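BauA (Acinetobacter baumannii, PDB 6HCP) probably takes up iron as the TonB-dependent outer-membrane receptor for ferric preacinetobactin. Local coordinates at residues Ser117-Phe122 with Gly289-Gly294; Ser311-Lys316 with Val343-Ala348; Tyr372-Asp377 with Ser416-Ser421. One frame throughout, in Å; residues are numbered along the deposited sequence. Where two conformers were deposited one is given.

How the interactions relate
The three contacts follow the chain in series: interaction 1 ends before interaction 2 begins, and interaction 2 before interaction 3. Interaction 1 sets the plug turn 117-122 against barrel strand 282-297, whereas interactions 2 and 3 are pairings within the barrel wall, on strands 302-318, 331-358, 361-381 and 412-431, neighbours in it. Centres of interactions 1 and 2 are about 14 Å apart and the two meet where F122 O and S347 OG probably share a hydrogen bond. Interactions 2 and 3, with centres about 9 Å apart, touch through probable backbone bonds from D344 and K346 to T375 and N373. Neighbouring strands of the wall thus bear all three contacts, with the plug turn against them at interaction 1.

Interaction 1: residues Ser117-Phe122 with Gly289-Gly294; sequences SMNGLF and GAMIRG. With EDO (1,2-ethanediol), chain P; EDO (1,2-ethanediol), chain G; EDO (1,2-ethanediol), chain V.
M291 sets CG between its backbone N and carbonyl carbon (chi1 60°) and bends at its last torsion (chi3 -69°), which lays the thioether against the type I' beta turn M118-L121. Its SD lies 3.4 Å from M118 O, the same oxygen that accepts the turn-closing bond from L121 N. On one flank M118 CG comes to 3.8 Å from M291 SD, the two side chains crossing obliquely. On another, M291 CE meets L121 CB at 3.7 Å, with L121 CD2 running back along M291 toward its CB. Two residues further along the strand, R293 also bends at chi3 and turns its guanidinium to N119. There N119 CB sits 3.5 Å above one face of the guanidinium plane, offset toward its rim near NE, and the amide stacks on the guanidinium with the planes 27° apart. The polar ends are held by other residues: N119 ND2 by T165 OG1, and R293 NH2 by Y167 OH, while F241 adds a cation-pi contact to R293. O2 of a 1,2-ethanediol, probably from the crystallisation liquor, donates to N119 O at 2.8 Å and rests against R293 CD. M291 and R293 point to the turn, whereas A290 and I292 point away from it. A plug-domain hairpin turn packed by side chains against the inner wall of the beta-barrel is the plug-in-barrel architecture of TonB-dependent receptors.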
loop_
_atom_site.group_PDB
_atom_site.type_symbol
_atom_site.label_atom_id
_atom_site.label_comp_id
_atom_site.label_asym_id
_atom_site.label_seq_id
_atom_site.Cartn_x
_atom_site.Cartn_y
_atom_site.Cartn_z
ATOM N N SER A 117 11.045 -19.060 31.673
ATOM C CA SER A 117 10.411 -19.576 32.856
ATOM C C SER A 117 8.910 -19.277 32.835
ATOM O O SER A 117 8.458 -18.356 32.141
ATOM C CB SER A 117 11.078 -19.063 34.098
ATOM O OG SER A 117 11.134 -17.646 34.139
ATOM N N MET A 118 8.147 -20.118 33.550
ATOM C CA MET A 118 6.722 -19.917 33.773
ATOM C C MET A 118 6.472 -19.786 35.278
ATOM O O MET A 118 6.836 -20.680 36.021
ATOM C CB MET A 118 5.875 -21.057 33.216
ATOM C CG MET A 118 4.365 -20.791 33.386
ATOM S SD MET A 118 3.342 -22.145 32.776
ATOM C CE MET A 118 3.732 -22.121 31.036
ATOM N N ASN A 119 6.054 -18.593 35.715
ATOM C CA ASN A 119 5.899 -18.293 37.129
ATOM C C ASN A 119 7.193 -18.662 37.874
ATOM O O ASN A 119 7.153 -19.209 38.994
ATOM C CB ASN A 119 4.699 -19.049 37.704
ATOM C CG ASN A 119 3.394 -18.680 37.024
ATOM O OD1 ASN A 119 3.139 -17.502 36.774
ATOM N ND2 ASN A 119 2.560 -19.668 36.754
ATOM N N GLY A 120 8.337 -18.396 37.238
ATOM C CA GLY A 120 9.651 -18.541 37.872
ATOM C C GLY A 120 10.280 -19.919 37.676
ATOM O O GLY A 120 11.430 -20.114 38.077
ATOM N N LEU A 121 9.542 -20.875 37.105
ATOM C CA LEU A 121 9.992 -22.267 36.946
ATOM C C LEU A 121 10.404 -22.548 35.494
ATOM O O LEU A 121 9.609 -22.343 34.572
ATOM C CB LEU A 121 8.856 -23.210 37.364
ATOM C CG LEU A 121 9.233 -24.681 37.542
ATOM C CD1 LEU A 121 10.226 -24.864 38.692
ATOM C CD2 LEU A 121 7.999 -25.541 37.776
ATOM N N PHE A 122 11.581 -23.151 35.321
ATOM C CA PHE A 122 12.118 -23.482 34.006
ATOM C C PHE A 122 11.664 -24.895 33.596
ATOM O O PHE A 122 11.216 -25.686 34.430
ATOM C CB PHE A 122 13.636 -23.296 34.041
ATOM C CG PHE A 122 14.069 -21.878 34.306
ATOM C CD1 PHE A 122 14.216 -21.402 35.601
ATOM C CD2 PHE A 122 14.247 -20.988 33.260
ATOM C CE1 PHE A 122 14.537 -20.077 35.847
ATOM C CE2 PHE A 122 14.576 -19.662 33.507
ATOM C CZ PHE A 122 14.759 -19.215 34.795
ATOM N N GLY A 289 2.213 -28.875 29.234
ATOM C CA GLY A 289 2.900 -28.574 30.497
ATOM C C GLY A 289 1.942 -28.456 31.662
ATOM O O GLY A 289 0.793 -28.090 31.497
ATOM N N ALA A 290 2.482 -28.585 32.875
ATOM C CA ALA A 290 1.700 -28.426 34.094
ATOM C C ALA A 290 2.660 -28.143 35.245
ATOM O O ALA A 290 3.803 -28.622 35.232
ATOM C CB ALA A 290 0.879 -29.666 34.360
ATOM N N MET A 291 2.260 -27.230 36.125
ATOM C CA MET A 291 3.068 -26.927 37.293
ATOM C C MET A 291 2.178 -26.585 38.487
ATOM O O MET A 291 1.015 -26.217 38.338
ATOM C CB MET A 291 4.023 -25.764 37.048
ATOM C CG MET A 291 3.334 -24.470 36.679
ATOM S SD MET A 291 4.553 -23.160 36.393
ATOM C CE MET A 291 5.202 -22.872 38.037
ATOM N N ILE A 292 2.749 -26.790 39.674
ATOM C CA ILE A 292 2.093 -26.443 40.910
ATOM C C ILE A 292 3.095 -25.722 41.790
ATOM O O ILE A 292 4.276 -26.102 41.858
ATOM C CB ILE A 292 1.511 -27.688 41.609
ATOM C CG1 ILE A 292 0.781 -27.306 42.902
ATOM C CG2 ILE A 292 2.593 -28.723 41.860
ATOM C CD1 ILE A 292 -0.081 -28.422 43.445
ATOM N N ARG A 293 2.604 -24.680 42.446
ATOM C CA ARG A 293 3.354 -23.899 43.379
ATOM C C ARG A 293 2.570 -23.822 44.689
ATOM O O ARG A 293 1.371 -23.571 44.686
ATOM C CB ARG A 293 3.565 -22.467 42.876
ATOM C CG ARG A 293 4.434 -22.345 41.633
ATOM C CD ARG A 293 4.549 -20.903 41.162
ATOM N NE ARG A 293 3.298 -20.356 40.646
ATOM C CZ ARG A 293 2.864 -19.121 40.906
ATOM N NH1 ARG A 293 3.564 -18.331 41.706
ATOM N NH2 ARG A 293 1.767 -18.664 40.332
ATOM N N GLY A 294 3.274 -24.034 45.798
ATOM C CA GLY A 294 2.694 -23.921 47.143
ATOM C C GLY A 294 3.533 -23.009 48.002
ATOM O O GLY A 294 4.744 -22.948 47.837
HETATM C C1 EDO P . 9.915 -20.009 41.500
HETATM O O1 EDO P . 9.952 -19.979 42.929
HETATM C C2 EDO P . 9.351 -21.335 41.023
HETATM O O2 EDO P . 7.955 -21.172 40.762
HETATM C C1 EDO G . 13.847 -25.146 38.051
HETATM O O1 EDO G . 13.385 -23.884 37.513
HETATM C C2 EDO G . 14.590 -25.953 36.998
HETATM O O2 EDO G . 15.921 -25.443 36.798
HETATM C C1 EDO V . 7.422 -18.938 44.534
HETATM O O1 EDO V . 6.755 -18.611 45.755
HETATM C C2 EDO V . 6.465 -19.793 43.725
HETATM O O2 EDO V . 5.166 -19.638 44.318
#

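Interaction 2: residues Ser311-Lys316 with Val343-Ala348; sequences STTEYK and VDKKSA. With EDO (1,2-ethanediol), chain L; EDO (1,2-ethanediol), chain J.
S311 and T313 pair with K345 and V343 as an antiparallel strand contact in the wall of the TonB-dependent receptor beta-barrel, where strand 302-318 lies beside strand 331-358. The short segments approach to 4.9 Å between axes, with their directions 159° apart. Two hydrogen-bonded pairs, S311 with K345 and T313 with V343, flank the non-hydrogen-bonded pair T312 with D344. Each hydrogen-bonded pair is closed by two N-H...O bonds, such as V343 N to T313 O at 2.9 Å. S311, T313, V343 and K345 share one face of the strands, and on it T313 CB rests against V343 CG1 at 3.6 Å. The chain of K345 bends at CG-CD (chi3 -96°, away from a staggered value) and again at the next bond, folding back over the neighbouring strand instead of extending off the sheet. The hydroxyls of S311 and T313 each have a partner beyond the two strands: S311 OG is bonded to G123 O of the plug, and T313 OG1 to D287 OD1. The negative charge of D287 may polarise that hydroxyl as an acceptor. The amine is gripped twice, K345 NZ donating to S311 OG at 2.7 Å and to T313 OG1 at 2.9 Å.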
loop_
_atom_site.group_PDB
_atom_site.type_symbol
_atom_site.label_atom_id
_atom_site.label_comp_id
_atom_site.label_asym_id
_atom_site.label_seq_id
_atom_site.Cartn_x
_atom_site.Cartn_y
_atom_site.Cartn_z
ATOM N N SER A 311 6.695 -31.152 31.525
ATOM C CA SER A 311 6.214 -30.833 30.221
ATOM C C SER A 311 6.730 -31.875 29.245
ATOM O O SER A 311 7.712 -32.573 29.520
ATOM C CB SER A 311 6.609 -29.417 29.807
ATOM O OG SER A 311 8.007 -29.319 29.585
ATOM N N THR A 312 6.056 -31.962 28.099
ATOM C CA THR A 312 6.492 -32.778 27.009
ATOM C C THR A 312 6.452 -31.935 25.733
ATOM O O THR A 312 5.542 -31.151 25.540
ATOM C CB THR A 312 5.614 -34.027 26.845
ATOM O OG1 THR A 312 4.304 -33.535 26.563
ATOM C CG2 THR A 312 5.597 -34.916 28.072
ATOM N N THR A 313 7.409 -32.204 24.860
ATOM C CA THR A 313 7.515 -31.611 23.549
ATOM C C THR A 313 7.619 -32.731 22.524
ATOM O O THR A 313 8.414 -33.643 22.688
ATOM C CB THR A 313 8.754 -30.715 23.449
ATOM O OG1 THR A 313 8.600 -29.656 24.391
ATOM C CG2 THR A 313 8.989 -30.209 22.040
ATOM N N GLU A 314 6.850 -32.616 21.438
ATOM C CA GLU A 314 7.012 -33.468 20.277
ATOM C C GLU A 314 7.206 -32.571 19.058
ATOM O O GLU A 314 6.303 -31.801 18.732
ATOM C CB GLU A 314 5.780 -34.364 20.090
ATOM C CG GLU A 314 5.526 -35.312 21.254
ATOM C CD GLU A 314 4.248 -36.133 21.119
ATOM O OE1 GLU A 314 3.581 -36.014 20.085
ATOM O OE2 GLU A 314 3.993 -36.959 22.000
ATOM N N TYR A 315 8.404 -32.641 18.471
ATOM C CA TYR A 315 8.822 -31.821 17.357
ATOM C C TYR A 315 8.968 -32.694 16.123
ATOM O O TYR A 315 9.645 -33.713 16.173
ATOM C CB TYR A 315 10.152 -31.131 17.652
ATOM C CG TYR A 315 10.697 -30.283 16.533
ATOM C CD1 TYR A 315 10.311 -28.957 16.371
ATOM C CD2 TYR A 315 11.681 -30.767 15.694
ATOM C CE1 TYR A 315 10.859 -28.167 15.370
ATOM C CE2 TYR A 315 12.240 -29.988 14.691
ATOM C CZ TYR A 315 11.809 -28.687 14.511
ATOM O OH TYR A 315 12.382 -27.922 13.534
ATOM N N LYS A 316 8.494 -32.176 14.986
ATOM C CA LYS A 316 8.657 -32.831 13.702
ATOM C C LYS A 316 8.921 -31.789 12.612
ATOM O O LYS A 316 8.265 -30.759 12.566
ATOM C CB LYS A 316 7.386 -33.616 13.354
ATOM C CG LYS A 316 7.063 -34.785 14.280
ATOM C CD LYS A 316 5.739 -35.448 13.890
ATOM C CE LYS A 316 5.500 -36.770 14.583
ATOM N NZ LYS A 316 5.502 -36.585 16.046
ATOM N N VAL A 343 10.696 -35.051 23.897
ATOM C CA VAL A 343 11.412 -34.794 25.149
ATOM C C VAL A 343 10.408 -34.677 26.301
ATOM O O VAL A 343 9.329 -34.053 26.185
ATOM C CB VAL A 343 12.380 -33.605 25.019
ATOM C CG1 VAL A 343 11.805 -32.458 24.239
ATOM C CG2 VAL A 343 12.954 -33.126 26.345
ATOM N N ASP A 344 10.726 -35.392 27.385
ATOM C CA ASP A 344 9.972 -35.372 28.631
ATOM C C ASP A 344 10.810 -34.665 29.702
ATOM O O ASP A 344 11.949 -35.067 29.967
ATOM C CB ASP A 344 9.641 -36.794 29.095
ATOM C CG ASP A 344 8.610 -37.506 28.231
ATOM O OD1 ASP A 344 7.764 -36.821 27.645
ATOM O OD2 ASP A 344 8.660 -38.741 28.161
ATOM N N LYS A 345 10.225 -33.630 30.311
ATOM C CA LYS A 345 10.915 -32.742 31.222
ATOM C C LYS A 345 10.230 -32.803 32.591
ATOM O O LYS A 345 9.007 -32.830 32.671
ATOM C CB LYS A 345 10.870 -31.307 30.686
ATOM C CG LYS A 345 11.685 -31.038 29.430
ATOM C CD LYS A 345 11.237 -29.811 28.627
ATOM C CE LYS A 345 10.307 -30.217 27.494
ATOM N NZ LYS A 345 9.307 -29.179 27.172
ATOM N N LYS A 346 11.033 -32.642 33.647
ATOM C CA LYS A 346 10.547 -32.421 35.001
ATOM C C LYS A 346 11.428 -31.387 35.693
ATOM O O LYS A 346 12.632 -31.355 35.469
ATOM C CB LYS A 346 10.599 -33.728 35.805
ATOM C CG LYS A 346 9.703 -34.846 35.289
ATOM C CD LYS A 346 9.835 -36.132 36.108
ATOM C CE LYS A 346 9.504 -37.389 35.328
ATOM N NZ LYS A 346 8.209 -37.268 34.621
ATOM N N SER A 347 10.832 -30.573 36.559
ATOM C CA SER A 347 11.574 -29.512 37.178
ATOM C C SER A 347 10.970 -29.168 38.540
ATOM O O SER A 347 9.780 -29.342 38.801
ATOM C CB SER A 347 11.654 -28.290 36.277
ATOM O OG SER A 347 10.365 -27.868 35.947
ATOM N N ALA A 348 11.818 -28.632 39.407
ATOM C CA ALA A 348 11.394 -28.311 40.763
ATOM C C ALA A 348 12.256 -27.182 41.298
ATOM O O ALA A 348 13.434 -27.060 40.939
ATOM C CB ALA A 348 11.477 -29.552 41.633
HETATM C C1 EDO L . 10.380 -39.911 24.757
HETATM O O1 EDO L . 9.336 -39.663 25.700
HETATM C C2 EDO L . 11.657 -39.316 25.322
HETATM O O2 EDO L . 11.834 -39.701 26.690
HETATM C C1 EDO J . 16.310 -28.179 15.247
HETATM O O1 EDO J . 17.694 -28.493 15.408
HETATM C C2 EDO J . 16.147 -27.492 13.902
HETATM O O2 EDO J . 15.232 -28.198 13.054
#

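Interaction 3: residues Tyr372-Asp377 with Ser416-Ser421; sequences YNHTQD and STLSTS. With EDO (1,2-ethanediol), chain L; EDO (1,2-ethanediol), chain N; EDO (1,2-ethanediol), chain F.
H374 lies across L418 where strands 361-381 and 412-431 pair in antiparallel fashion in the beta-barrel, their segment directions 177° apart. From its CB, which packs against D344 O of the preceding strand, the imidazole swings over the neighbouring strand because CG stands between backbone N and carbonyl carbon (chi1 82°). L418 CB then sits over one ring face, 3.7 Å from the H374 ring centroid and 19° off the normal, a CH-pi contact. Among the ring atoms CE1 comes closest, 3.5 Å from L418 CB, and CD2 faces the backbone N of L418. H374 ND1 shares a hydrogen bond of 2.7 Å with Y372 OH, the phenol meeting the ring at its edge. At the tip, H374 NE2 binds a water at 2.8 Å that also bonds S416 OG, bridging the two strands. Bonds at ND1 and NE2, with L418 CB over the face, together limit rotation of the ring. Beneath these side chains the backbone is stitched by three hydrogen-bonded pairs, Y372 with T420, H374 with L418 and Q376 with S416. V343 and K345 flank H374 from strand 331-358. At the Y372 end, T420 OG1 lies 3.3 Å from Y372 CB.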
loop_
_atom_site.group_PDB
_atom_site.type_symbol
_atom_site.label_atom_id
_atom_site.label_comp_id
_atom_site.label_asym_id
_atom_site.label_seq_id
_atom_site.Cartn_x
_atom_site.Cartn_y
_atom_site.Cartn_z
ATOM N N TYR A 372 16.258 -30.075 37.503
ATOM C CA TYR A 372 15.687 -30.239 36.158
ATOM C C TYR A 372 16.228 -31.532 35.552
ATOM O O TYR A 372 17.396 -31.850 35.692
ATOM C CB TYR A 372 16.022 -29.046 35.261
ATOM C CG TYR A 372 15.759 -29.279 33.795
ATOM C CD1 TYR A 372 16.703 -29.887 32.984
ATOM C CD2 TYR A 372 14.542 -28.939 33.228
ATOM C CE1 TYR A 372 16.474 -30.095 31.633
ATOM C CE2 TYR A 372 14.287 -29.162 31.885
ATOM C CZ TYR A 372 15.270 -29.692 31.074
ATOM O OH TYR A 372 15.030 -29.898 29.746
ATOM N N ASN A 373 15.335 -32.316 34.946
ATOM C CA ASN A 373 15.733 -33.526 34.240
ATOM C C ASN A 373 14.917 -33.619 32.952
ATOM O O ASN A 373 13.722 -33.351 32.960
ATOM C CB ASN A 373 15.542 -34.792 35.083
ATOM C CG ASN A 373 15.958 -36.051 34.348
ATOM O OD1 ASN A 373 17.147 -36.333 34.200
ATOM N ND2 ASN A 373 14.992 -36.762 33.791
ATOM N N HIS A 374 15.566 -34.039 31.868
ATOM C CA HIS A 374 14.820 -34.443 30.682
ATOM C C HIS A 374 15.402 -35.728 30.109
ATOM O O HIS A 374 16.580 -36.033 30.280
ATOM C CB HIS A 374 14.709 -33.298 29.651
ATOM C CG HIS A 374 15.871 -33.091 28.744
ATOM N ND1 HIS A 374 16.384 -31.825 28.517
ATOM C CD2 HIS A 374 16.493 -33.914 27.867
ATOM C CE1 HIS A 374 17.315 -31.900 27.580
ATOM N NE2 HIS A 374 17.393 -33.177 27.153
ATOM N N THR A 375 14.521 -36.478 29.441
ATOM C CA THR A 375 14.888 -37.576 28.594
ATOM C C THR A 375 14.346 -37.288 27.197
ATOM O O THR A 375 13.267 -36.720 27.071
ATOM C CB THR A 375 14.336 -38.903 29.135
ATOM O OG1 THR A 375 12.911 -38.834 29.106
ATOM C CG2 THR A 375 14.799 -39.184 30.547
ATOM N N GLN A 376 15.130 -37.646 26.183
ATOM C CA GLN A 376 14.842 -37.272 24.808
ATOM C C GLN A 376 15.155 -38.452 23.881
ATOM O O GLN A 376 16.109 -39.187 24.080
ATOM C CB GLN A 376 15.655 -36.033 24.445
ATOM C CG GLN A 376 15.398 -35.497 23.042
ATOM C CD GLN A 376 15.931 -34.091 22.885
ATOM O OE1 GLN A 376 15.816 -33.274 23.799
ATOM N NE2 GLN A 376 16.583 -33.835 21.763
ATOM N N ASP A 377 14.358 -38.574 22.822
ATOM C CA ASP A 377 14.659 -39.406 21.675
ATOM C C ASP A 377 14.711 -38.530 20.420
ATOM O O ASP A 377 13.795 -37.751 20.184
ATOM C CB ASP A 377 13.581 -40.475 21.508
ATOM C CG ASP A 377 13.593 -41.523 22.615
ATOM O OD1 ASP A 377 14.689 -41.937 22.998
ATOM O OD2 ASP A 377 12.505 -41.864 23.098
ATOM N N SER A 416 18.930 -39.427 24.705
ATOM C CA SER A 416 19.803 -38.504 25.436
ATOM C C SER A 416 19.088 -38.028 26.695
ATOM O O SER A 416 17.869 -38.172 26.820
ATOM C CB SER A 416 20.257 -37.363 24.566
ATOM O OG SER A 416 19.139 -36.613 24.096
ATOM N N THR A 417 19.875 -37.558 27.673
ATOM C CA THR A 417 19.353 -37.043 28.909
ATOM C C THR A 417 20.168 -35.811 29.306
ATOM O O THR A 417 21.327 -35.656 28.931
ATOM C CB THR A 417 19.362 -38.068 30.058
ATOM O OG1 THR A 417 20.703 -38.175 30.538
ATOM C CG2 THR A 417 18.837 -39.429 29.654
ATOM N N LEU A 418 19.522 -34.953 30.100
ATOM C CA LEU A 418 20.132 -33.824 30.723
ATOM C C LEU A 418 19.568 -33.702 32.136
ATOM O O LEU A 418 18.357 -33.830 32.367
ATOM C CB LEU A 418 19.816 -32.560 29.923
ATOM C CG LEU A 418 20.456 -31.270 30.450
ATOM C CD1 LEU A 418 21.965 -31.377 30.443
ATOM C CD2 LEU A 418 20.012 -30.073 29.598
ATOM N N SER A 419 20.472 -33.499 33.092
ATOM C CA SER A 419 20.119 -33.356 34.498
ATOM C C SER A 419 20.889 -32.173 35.077
ATOM O O SER A 419 22.099 -32.049 34.848
ATOM C CB SER A 419 20.433 -34.616 35.269
ATOM O OG SER A 419 19.603 -35.676 34.847
ATOM N N THR A 420 20.182 -31.316 35.821
ATOM C CA THR A 420 20.812 -30.184 36.497
ATOM C C THR A 420 20.222 -30.043 37.895
ATOM O O THR A 420 19.079 -30.441 38.167
ATOM C CB THR A 420 20.633 -28.854 35.751
ATOM O OG1 THR A 420 19.254 -28.476 35.792
ATOM C CG2 THR A 420 21.078 -28.901 34.312
ATOM N N SER A 421 21.059 -29.582 38.826
ATOM C CA SER A 421 20.569 -29.288 40.165
ATOM C C SER A 421 21.369 -28.109 40.723
ATOM O O SER A 421 22.483 -27.830 40.247
ATOM C CB SER A 421 20.678 -30.490 41.041
ATOM O OG SER A 421 22.046 -30.743 41.301
HETATM C C1 EDO L . 10.380 -39.911 24.757
HETATM O O1 EDO L . 9.336 -39.663 25.700
HETATM C C2 EDO L . 11.657 -39.316 25.322
HETATM O O2 EDO L . 11.834 -39.701 26.690
HETATM C C1 EDO N . 23.488 -33.572 37.850
HETATM O O1 EDO N . 23.360 -34.977 38.044
HETATM C C2 EDO N . 22.257 -32.935 38.468
HETATM O O2 EDO N . 22.087 -33.438 39.797
HETATM C C1 EDO F . 16.863 -29.754 20.933
HETATM O O1 EDO F . 17.400 -30.883 21.612
HETATM C C2 EDO F . 17.377 -29.760 19.508
HETATM O O2 EDO F . 17.450 -31.114 19.093
HETATM O O HOH W 1 19.376 -34.043 25.322
#